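Local coordinates for protein ComZ (Thermus thermophilus, PDB 6QVI) that probably serves as a DNA receptor at the tip of a competence pilus, carrying a beta-solenoid domain on a pseudopilin-like domain, at residues E136-G144 / G468-C476; F428-G439 / V448-G456. One frame throughout, in Å; residues are numbered along the deposited sequence.

Interaction 1: E136-G144 / G468-C476; sequences EQAIFAGAG and GSVISNQFC
Ile139 reaches Phe475 because CG1 stands beside its own backbone N and CD1 then runs out fully extended (chi2 180°), while the Phe475 ring swings anti to its backbone N to meet it. The methyl settles over one face of the ring in a CH-pi contact, CD1 lying 4.0 Å from the ring centroid and nearer the rim than the centre. Alongside, Ile139 CG1 rests 3.8 Å from Val470 CG2, the two side chains running the same way. On the other face of the sheet, Phe140 CB packs on Ile471 CG1 at 4.0 Å, and the Phe140 ring turns away to stack on Tyr161.

Between these faces runs a parallel ladder: Val470 N to Ala138 O (2.8 Å), Phe140 N to Val470 O (2.9 Å) and Ser472 N to Phe140 O (3.1 Å), all nearly straight. The chain then turns a corner at Asn473, where Gly144 N reaches Asn473 O from above the carbonyl plane at 3.2 Å. The Asn473 amide lies against the backbone of Ala143 and Gly144. An alanine here would probably leave that backbone without the amide beside it, and the turn freer to shift. Phe458, from strand 457-461, meets the Phe475 ring and lines the same interior.

Apolar side chains pack on both faces, with the Ser472 hydroxyl among them tied to Gln474 O. Because the directional bonds come from the backbone, they set the register largely independently of the side chains, while the apolar groups make this strand pair part of the buried solenoid packing.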
loop_
_atom_site.group_PDB
_atom_site.type_symbol
_atom_site.label_atom_id
_atom_site.label_comp_id
_atom_site.label_asym_id
_atom_site.label_seq_id
_atom_site.Cartn_x
_atom_site.Cartn_y
_atom_site.Cartn_z
ATOM N N GLU A 136 2.325 2.166 2.785
ATOM C CA GLU A 136 2.837 2.872 1.616
ATOM C C GLU A 136 4.349 2.975 1.734
ATOM O O GLU A 136 4.858 3.820 2.482
ATOM C CB GLU A 136 2.196 4.244 1.454
ATOM C CG GLU A 136 0.731 4.141 1.100
ATOM C CD GLU A 136 0.153 5.462 0.661
ATOM O OE1 GLU A 136 0.879 6.480 0.739
ATOM O OE2 GLU A 136 -1.024 5.478 0.224
ATOM N N GLN A 137 5.054 2.102 1.008
ATOM C CA GLN A 137 6.505 2.094 1.078
ATOM C C GLN A 137 7.069 1.735 -0.296
ATOM O O GLN A 137 6.423 1.050 -1.096
ATOM C CB GLN A 137 6.977 1.117 2.179
ATOM C CG GLN A 137 6.552 -0.327 1.885
ATOM C CD GLN A 137 5.129 -0.649 2.303
ATOM O OE1 GLN A 137 4.742 -0.413 3.436
ATOM N NE2 GLN A 137 4.329 -1.131 1.363
ATOM N N ALA A 138 8.299 2.175 -0.558
ATOM C CA ALA A 138 8.907 1.791 -1.822
ATOM C C ALA A 138 9.350 0.353 -1.788
ATOM O O ALA A 138 9.319 -0.325 -2.825
ATOM C CB ALA A 138 10.112 2.671 -2.161
ATOM N N ILE A 139 9.767 -0.115 -0.642
ATOM C CA ILE A 139 10.244 -1.452 -0.543
ATOM C C ILE A 139 9.756 -2.126 0.670
ATOM O O ILE A 139 10.018 -1.690 1.735
ATOM C CB ILE A 139 11.747 -1.441 -0.360
ATOM C CG1 ILE A 139 12.437 -1.060 -1.637
ATOM C CG2 ILE A 139 12.255 -2.793 0.051
ATOM C CD1 ILE A 139 13.922 -1.035 -1.467
ATOM N N PHE A 140 9.070 -3.228 0.500
ATOM C CA PHE A 140 8.611 -3.977 1.617
ATOM C C PHE A 140 9.453 -5.202 1.603
ATOM O O PHE A 140 9.422 -5.914 0.665
ATOM C CB PHE A 140 7.180 -4.341 1.401
ATOM C CG PHE A 140 6.582 -5.050 2.539
ATOM C CD1 PHE A 140 5.703 -4.433 3.347
ATOM C CD2 PHE A 140 6.913 -6.328 2.792
ATOM C CE1 PHE A 140 5.143 -5.079 4.396
ATOM C CE2 PHE A 140 6.362 -6.992 3.834
ATOM C CZ PHE A 140 5.473 -6.364 4.644
ATOM N N ALA A 141 10.222 -5.449 2.639
ATOM C CA ALA A 141 11.089 -6.598 2.655
ATOM C C ALA A 141 10.611 -7.687 3.538
ATOM O O ALA A 141 10.029 -7.440 4.542
ATOM C CB ALA A 141 12.468 -6.204 3.061
ATOM N N GLY A 142 10.927 -8.910 3.188
ATOM C CA GLY A 142 10.454 -10.030 3.939
ATOM C C GLY A 142 11.286 -10.650 4.997
ATOM O O GLY A 142 11.537 -10.072 5.997
ATOM N N ALA A 143 11.708 -11.870 4.764
ATOM C CA ALA A 143 12.446 -12.588 5.772
ATOM C C ALA A 143 13.848 -12.994 5.463
ATOM O O ALA A 143 14.439 -13.623 6.298
ATOM C CB ALA A 143 11.672 -13.816 6.169
ATOM N N GLY A 144 14.360 -12.645 4.286
ATOM C CA GLY A 144 15.723 -12.954 3.876
ATOM C C GLY A 144 16.154 -14.409 4.006
ATOM O O GLY A 144 16.874 -14.776 4.949
ATOM N N GLY A 468 7.153 2.682 -8.784
ATOM C CA GLY A 468 6.111 1.771 -8.376
ATOM C C GLY A 468 6.405 1.355 -6.950
ATOM O O GLY A 468 6.230 2.169 -6.042
ATOM N N SER A 469 6.787 0.092 -6.736
ATOM C CA SER A 469 7.094 -0.435 -5.408
ATOM C C SER A 469 7.617 -1.850 -5.581
ATOM O O SER A 469 7.232 -2.542 -6.529
ATOM C CB SER A 469 5.848 -0.442 -4.498
ATOM O OG SER A 469 4.720 -0.912 -5.228
ATOM N N VAL A 470 8.449 -2.315 -4.652
ATOM C CA VAL A 470 8.802 -3.724 -4.694
ATOM C C VAL A 470 8.441 -4.299 -3.353
ATOM O O VAL A 470 8.706 -3.681 -2.317
ATOM C CB VAL A 470 10.287 -3.983 -5.072
ATOM C CG1 VAL A 470 10.667 -3.098 -6.233
ATOM C CG2 VAL A 470 11.294 -3.947 -3.861
ATOM N N ILE A 471 7.684 -5.381 -3.392
ATOM C CA ILE A 471 7.467 -6.309 -2.295
ATOM C C ILE A 471 8.307 -7.534 -2.605
ATOM O O ILE A 471 8.107 -8.199 -3.635
ATOM C CB ILE A 471 5.986 -6.724 -2.124
ATOM C CG1 ILE A 471 5.130 -5.492 -1.832
ATOM C CG2 ILE A 471 5.841 -7.883 -1.132
ATOM C CD1 ILE A 471 3.656 -5.699 -2.116
ATOM N N SER A 472 9.271 -7.814 -1.741
ATOM C CA SER A 472 10.082 -8.979 -2.003
ATOM C C SER A 472 10.739 -9.448 -0.716
ATOM O O SER A 472 10.925 -8.688 0.230
ATOM C CB SER A 472 11.132 -8.670 -3.079
ATOM O OG SER A 472 12.276 -8.091 -2.494
ATOM N N ASN A 473 11.149 -10.706 -0.729
ATOM C CA ASN A 473 11.719 -11.282 0.465
ATOM C C ASN A 473 13.137 -10.802 0.681
ATOM O O ASN A 473 13.574 -10.715 1.839
ATOM C CB ASN A 473 11.672 -12.804 0.359
ATOM C CG ASN A 473 11.959 -13.462 1.668
ATOM O OD1 ASN A 473 13.120 -13.713 2.011
ATOM N ND2 ASN A 473 10.904 -13.699 2.452
ATOM N N GLN A 474 13.818 -10.413 -0.407
ATOM C CA GLN A 474 15.162 -9.853 -0.363
ATOM C C GLN A 474 15.342 -8.899 -1.537
ATOM O O GLN A 474 14.824 -9.132 -2.631
ATOM C CB GLN A 474 16.237 -10.928 -0.429
ATOM C CG GLN A 474 16.588 -11.612 0.864
ATOM C CD GLN A 474 17.887 -12.421 0.733
ATOM O OE1 GLN A 474 17.959 -13.570 1.176
ATOM N NE2 GLN A 474 18.922 -11.810 0.131
ATOM N N PHE A 475 16.124 -7.864 -1.326
ATOM C CA PHE A 475 16.420 -6.860 -2.324
ATOM C C PHE A 475 17.914 -6.879 -2.460
ATOM O O PHE A 475 18.605 -6.998 -1.478
ATOM C CB PHE A 475 15.968 -5.515 -1.826
ATOM C CG PHE A 475 16.167 -4.395 -2.783
ATOM C CD1 PHE A 475 17.373 -3.807 -2.921
ATOM C CD2 PHE A 475 15.121 -3.895 -3.475
ATOM C CE1 PHE A 475 17.541 -2.769 -3.773
ATOM C CE2 PHE A 475 15.279 -2.858 -4.333
ATOM C CZ PHE A 475 16.486 -2.289 -4.475
ATOM N N CYS A 476 18.409 -6.783 -3.684
ATOM C CA CYS A 476 19.827 -6.859 -3.941
ATOM C C CYS A 476 20.266 -6.051 -5.141
ATOM O O CYS A 476 19.568 -5.955 -6.114
ATOM C CB CYS A 476 20.149 -8.316 -4.134
ATOM S SG CYS A 476 21.727 -8.717 -4.845
#

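Interaction 2: F428-G439 / V448-G456; sequences FPNHALGFVAEG and VMAPVYAGG
Met449 lays its CG squarely over the Phe428 ring, 3.4 Å from the centroid, and its SD follows obliquely at 4.0 Å from that centroid in a Met-aromatic contact. CG stands anti to the backbone N (chi1 160°) and the next torsion is extended as well, which carries CG and SD out to the ring; the bend at chi3 turns only CE. The two side chains run antiparallel, each passing alongside the other. Pro429, joined to Phe428 by a cis peptide, covers the opposite face of the ring with CB, so the ring is sandwiched.

Further along, Phe435 offers its ring edge to Ala450, CD2 to CB 3.9 Å, on the face where Val452, Ala437 and Ala454 also lie. The reverse face carries Val436 and Tyr453: CG1 of Val436 touches CD1 of Tyr453 at 3.7 Å, the phenol ring being thrown anti to its backbone N (chi1 173°).

Holding these pairs level is a parallel ladder. Pro451 has no N-H to give, and its O opens the series by accepting Phe435 N at 3.1 Å; Tyr453 N to Phe435 O, Ala437 N to Tyr453 O and Gly455 N to Ala437 O follow, each 2.7 Å. At the corner, where Gly455 and Gly456 lie next to Glu438 and Gly439, Gly456 N approaches Gly439 O from above the carbonyl plane.

Around this, Trp294 meets Tyr453 edge-to-face, Tyr389 OH bonds to Met449 O, and the Glu438 carboxylate accepts the backbone N-H of Lys405 and forms a salt bridge with Arg295. Like strands stacked in register, with corners also aligned, mark successive coils of a beta-solenoid.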
loop_
_atom_site.group_PDB
_atom_site.type_symbol
_atom_site.label_atom_id
_atom_site.label_comp_id
_atom_site.label_asym_id
_atom_site.label_seq_id
_atom_site.Cartn_x
_atom_site.Cartn_y
_atom_site.Cartn_z
ATOM N N PHE A 428 0.570 6.824 -15.882
ATOM C CA PHE A 428 0.785 6.363 -14.521
ATOM C C PHE A 428 0.374 7.443 -13.523
ATOM O O PHE A 428 0.689 8.622 -13.715
ATOM C CB PHE A 428 2.257 6.036 -14.317
ATOM C CG PHE A 428 2.502 4.849 -13.444
ATOM C CD1 PHE A 428 2.088 3.590 -13.839
ATOM C CD2 PHE A 428 3.119 4.993 -12.212
ATOM C CE1 PHE A 428 2.310 2.483 -13.037
ATOM C CE2 PHE A 428 3.337 3.893 -11.398
ATOM C CZ PHE A 428 2.931 2.628 -11.819
ATOM N N PRO A 429 -0.284 7.069 -12.421
ATOM C CA PRO A 429 -0.593 5.677 -12.118
ATOM C C PRO A 429 -2.037 5.319 -12.434
ATOM O O PRO A 429 -2.596 4.449 -11.768
ATOM C CB PRO A 429 -0.342 5.588 -10.616
ATOM C CG PRO A 429 -0.659 6.993 -10.108
ATOM C CD PRO A 429 -0.668 7.945 -11.304
ATOM N N ASN A 430 -2.598 6.002 -13.401
ATOM C CA ASN A 430 -3.902 5.629 -13.801
ATOM C C ASN A 430 -3.721 4.574 -14.878
ATOM O O ASN A 430 -4.681 4.291 -15.540
ATOM C CB ASN A 430 -4.624 6.812 -14.395
ATOM C CG ASN A 430 -5.052 7.808 -13.353
ATOM O OD1 ASN A 430 -4.711 7.677 -12.192
ATOM N ND2 ASN A 430 -5.807 8.808 -13.764
ATOM N N HIS A 431 -2.593 3.906 -14.970
ATOM C CA HIS A 431 -2.415 2.898 -15.972
ATOM C C HIS A 431 -1.239 2.126 -15.505
ATOM O O HIS A 431 -0.128 2.556 -15.669
ATOM C CB HIS A 431 -2.070 3.567 -17.264
ATOM C CG HIS A 431 -1.777 2.618 -18.360
ATOM N ND1 HIS A 431 -1.043 2.976 -19.462
ATOM C CD2 HIS A 431 -2.114 1.323 -18.530
ATOM C CE1 HIS A 431 -0.944 1.941 -20.269
ATOM N NE2 HIS A 431 -1.580 0.926 -19.725
ATOM N N ALA A 432 -1.475 0.971 -14.925
ATOM C CA ALA A 432 -0.385 0.207 -14.381
ATOM C C ALA A 432 -0.416 -1.259 -14.685
ATOM O O ALA A 432 -1.451 -1.870 -14.743
ATOM C CB ALA A 432 -0.382 0.391 -12.889
ATOM N N LEU A 433 0.759 -1.821 -14.853
ATOM C CA LEU A 433 0.887 -3.253 -15.088
ATOM C C LEU A 433 1.681 -3.820 -13.930
ATOM O O LEU A 433 2.777 -3.336 -13.624
ATOM C CB LEU A 433 1.588 -3.547 -16.413
ATOM C CG LEU A 433 1.808 -5.028 -16.689
ATOM C CD1 LEU A 433 0.470 -5.725 -16.671
ATOM C CD2 LEU A 433 2.530 -5.224 -18.025
ATOM N N GLY A 434 1.118 -4.809 -13.263
ATOM C CA GLY A 434 1.752 -5.395 -12.105
ATOM C C GLY A 434 2.411 -6.716 -12.432
ATOM O O GLY A 434 1.988 -7.435 -13.335
ATOM N N PHE A 435 3.417 -7.069 -11.641
ATOM C CA PHE A 435 4.150 -8.303 -11.877
ATOM C C PHE A 435 4.261 -9.082 -10.582
ATOM O O PHE A 435 4.827 -8.587 -9.598
ATOM C CB PHE A 435 5.524 -8.000 -12.453
ATOM C CG PHE A 435 5.461 -7.469 -13.847
ATOM C CD1 PHE A 435 5.568 -8.331 -14.932
ATOM C CD2 PHE A 435 5.231 -6.114 -14.079
ATOM C CE1 PHE A 435 5.481 -7.856 -16.213
ATOM C CE2 PHE A 435 5.144 -5.640 -15.361
ATOM C CZ PHE A 435 5.275 -6.513 -16.435
ATOM N N VAL A 436 3.759 -10.309 -10.600
ATOM C CA VAL A 436 3.934 -11.238 -9.497
ATOM C C VAL A 436 4.894 -12.300 -9.997
ATOM O O VAL A 436 4.652 -12.921 -11.038
ATOM C CB VAL A 436 2.599 -11.844 -9.031
ATOM C CG1 VAL A 436 2.804 -12.840 -7.892
ATOM C CG2 VAL A 436 1.657 -10.733 -8.593
ATOM N N ALA A 437 6.005 -12.471 -9.285
ATOM C CA ALA A 437 6.955 -13.534 -9.588
ATOM C C ALA A 437 7.204 -14.324 -8.311
ATOM O O ALA A 437 7.723 -13.775 -7.332
ATOM C CB ALA A 437 8.268 -12.956 -10.133
ATOM N N GLU A 438 6.867 -15.617 -8.330
ATOM C CA GLU A 438 7.078 -16.423 -7.133
ATOM C C GLU A 438 8.558 -16.640 -6.884
ATOM O O GLU A 438 8.965 -16.892 -5.743
ATOM C CB GLU A 438 6.326 -17.763 -7.258
ATOM C CG GLU A 438 6.653 -18.784 -6.172
ATOM C CD GLU A 438 5.696 -20.014 -6.149
ATOM O OE1 GLU A 438 5.726 -20.767 -5.133
ATOM O OE2 GLU A 438 4.921 -20.230 -7.112
ATOM N N GLY A 439 9.374 -16.516 -7.923
ATOM C CA GLY A 439 10.799 -16.709 -7.778
ATOM C C GLY A 439 11.484 -15.362 -7.676
ATOM O O GLY A 439 11.113 -14.537 -6.825
ATOM N N VAL A 448 11.771 0.994 -15.390
ATOM C CA VAL A 448 10.540 0.222 -15.471
ATOM C C VAL A 448 9.564 0.792 -14.449
ATOM O O VAL A 448 9.946 1.157 -13.331
ATOM C CB VAL A 448 10.802 -1.282 -15.266
ATOM C CG1 VAL A 448 11.674 -1.471 -14.114
ATOM C CG2 VAL A 448 9.516 -2.032 -15.041
ATOM N N MET A 449 8.311 0.899 -14.852
ATOM C CA MET A 449 7.305 1.597 -14.075
ATOM C C MET A 449 6.182 0.597 -13.850
ATOM O O MET A 449 5.339 0.376 -14.726
ATOM C CB MET A 449 6.889 2.874 -14.799
ATOM C CG MET A 449 5.574 3.477 -14.401
ATOM S SD MET A 449 5.379 5.078 -15.243
ATOM C CE MET A 449 6.693 6.052 -14.528
ATOM N N ALA A 450 6.234 -0.055 -12.700
ATOM C CA ALA A 450 5.287 -1.105 -12.389
ATOM C C ALA A 450 5.353 -1.439 -10.907
ATOM O O ALA A 450 6.438 -1.392 -10.322
ATOM C CB ALA A 450 5.614 -2.342 -13.229
ATOM N N PRO A 451 4.244 -1.800 -10.263
ATOM C CA PRO A 451 4.347 -2.386 -8.924
ATOM C C PRO A 451 4.748 -3.841 -9.112
ATOM O O PRO A 451 4.262 -4.517 -10.023
ATOM C CB PRO A 451 2.936 -2.253 -8.353
ATOM C CG PRO A 451 2.070 -2.341 -9.548
ATOM C CD PRO A 451 2.844 -1.701 -10.707
ATOM N N VAL A 452 5.706 -4.285 -8.310
ATOM C CA VAL A 452 6.350 -5.569 -8.492
ATOM C C VAL A 452 6.337 -6.391 -7.205
ATOM O O VAL A 452 6.665 -5.877 -6.128
ATOM C CB VAL A 452 7.781 -5.295 -8.983
ATOM C CG1 VAL A 452 8.715 -6.418 -8.601
ATOM C CG2 VAL A 452 7.771 -4.997 -10.500
ATOM N N TYR A 453 6.045 -7.690 -7.328
ATOM C CA TYR A 453 6.194 -8.664 -6.241
ATOM C C TYR A 453 7.134 -9.789 -6.663
ATOM O O TYR A 453 6.871 -10.486 -7.654
ATOM C CB TYR A 453 4.873 -9.320 -5.844
ATOM C CG TYR A 453 5.044 -10.447 -4.839
ATOM C CD1 TYR A 453 5.150 -11.752 -5.267
ATOM C CD2 TYR A 453 5.206 -10.199 -3.476
ATOM C CE1 TYR A 453 5.326 -12.789 -4.388
ATOM C CE2 TYR A 453 5.377 -11.241 -2.576
ATOM C CZ TYR A 453 5.439 -12.543 -3.061
ATOM O OH TYR A 453 5.617 -13.644 -2.247
ATOM N N ALA A 454 8.140 -10.043 -5.839
ATOM C CA ALA A 454 9.053 -11.164 -6.017
ATOM C C ALA A 454 9.043 -12.007 -4.750
ATOM O O ALA A 454 9.556 -11.576 -3.709
ATOM C CB ALA A 454 10.470 -10.684 -6.333
ATOM N N GLY A 455 8.505 -13.231 -4.854
ATOM C CA GLY A 455 8.553 -14.148 -3.732
ATOM C C GLY A 455 9.962 -14.441 -3.264
ATOM O O GLY A 455 10.187 -14.630 -2.067
ATOM N N GLY A 456 10.941 -14.382 -4.173
ATOM C CA GLY A 456 12.313 -14.640 -3.794
ATOM C C GLY A 456 13.072 -13.347 -3.581
ATOM O O GLY A 456 12.805 -12.645 -2.595
#

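How the interactions relate
After helix 12-40 and most of the antiparallel pilin-like sheet, whose last strand, 517-529, comes at the C-terminal end, the chain enters the solenoid at 136-144. Residues 428-439 come much later, and interaction 2 closes a short loop, just one coil, when 448-456 returns beside them. Another coil on, 468-476 closes the long loop of interaction 1, inside which interaction 2 is nested. The contacts meet where strand 469-472 runs beside 451-454: Ser469 O to Val452 N and Ile471 O to Ala454 N are probable hydrogen bonds. The resulting order, 432-437, 451-454, 469-472, 139-141, inserts the domain's first strand after its late coils, joining them to 160-162 and the coils beyond.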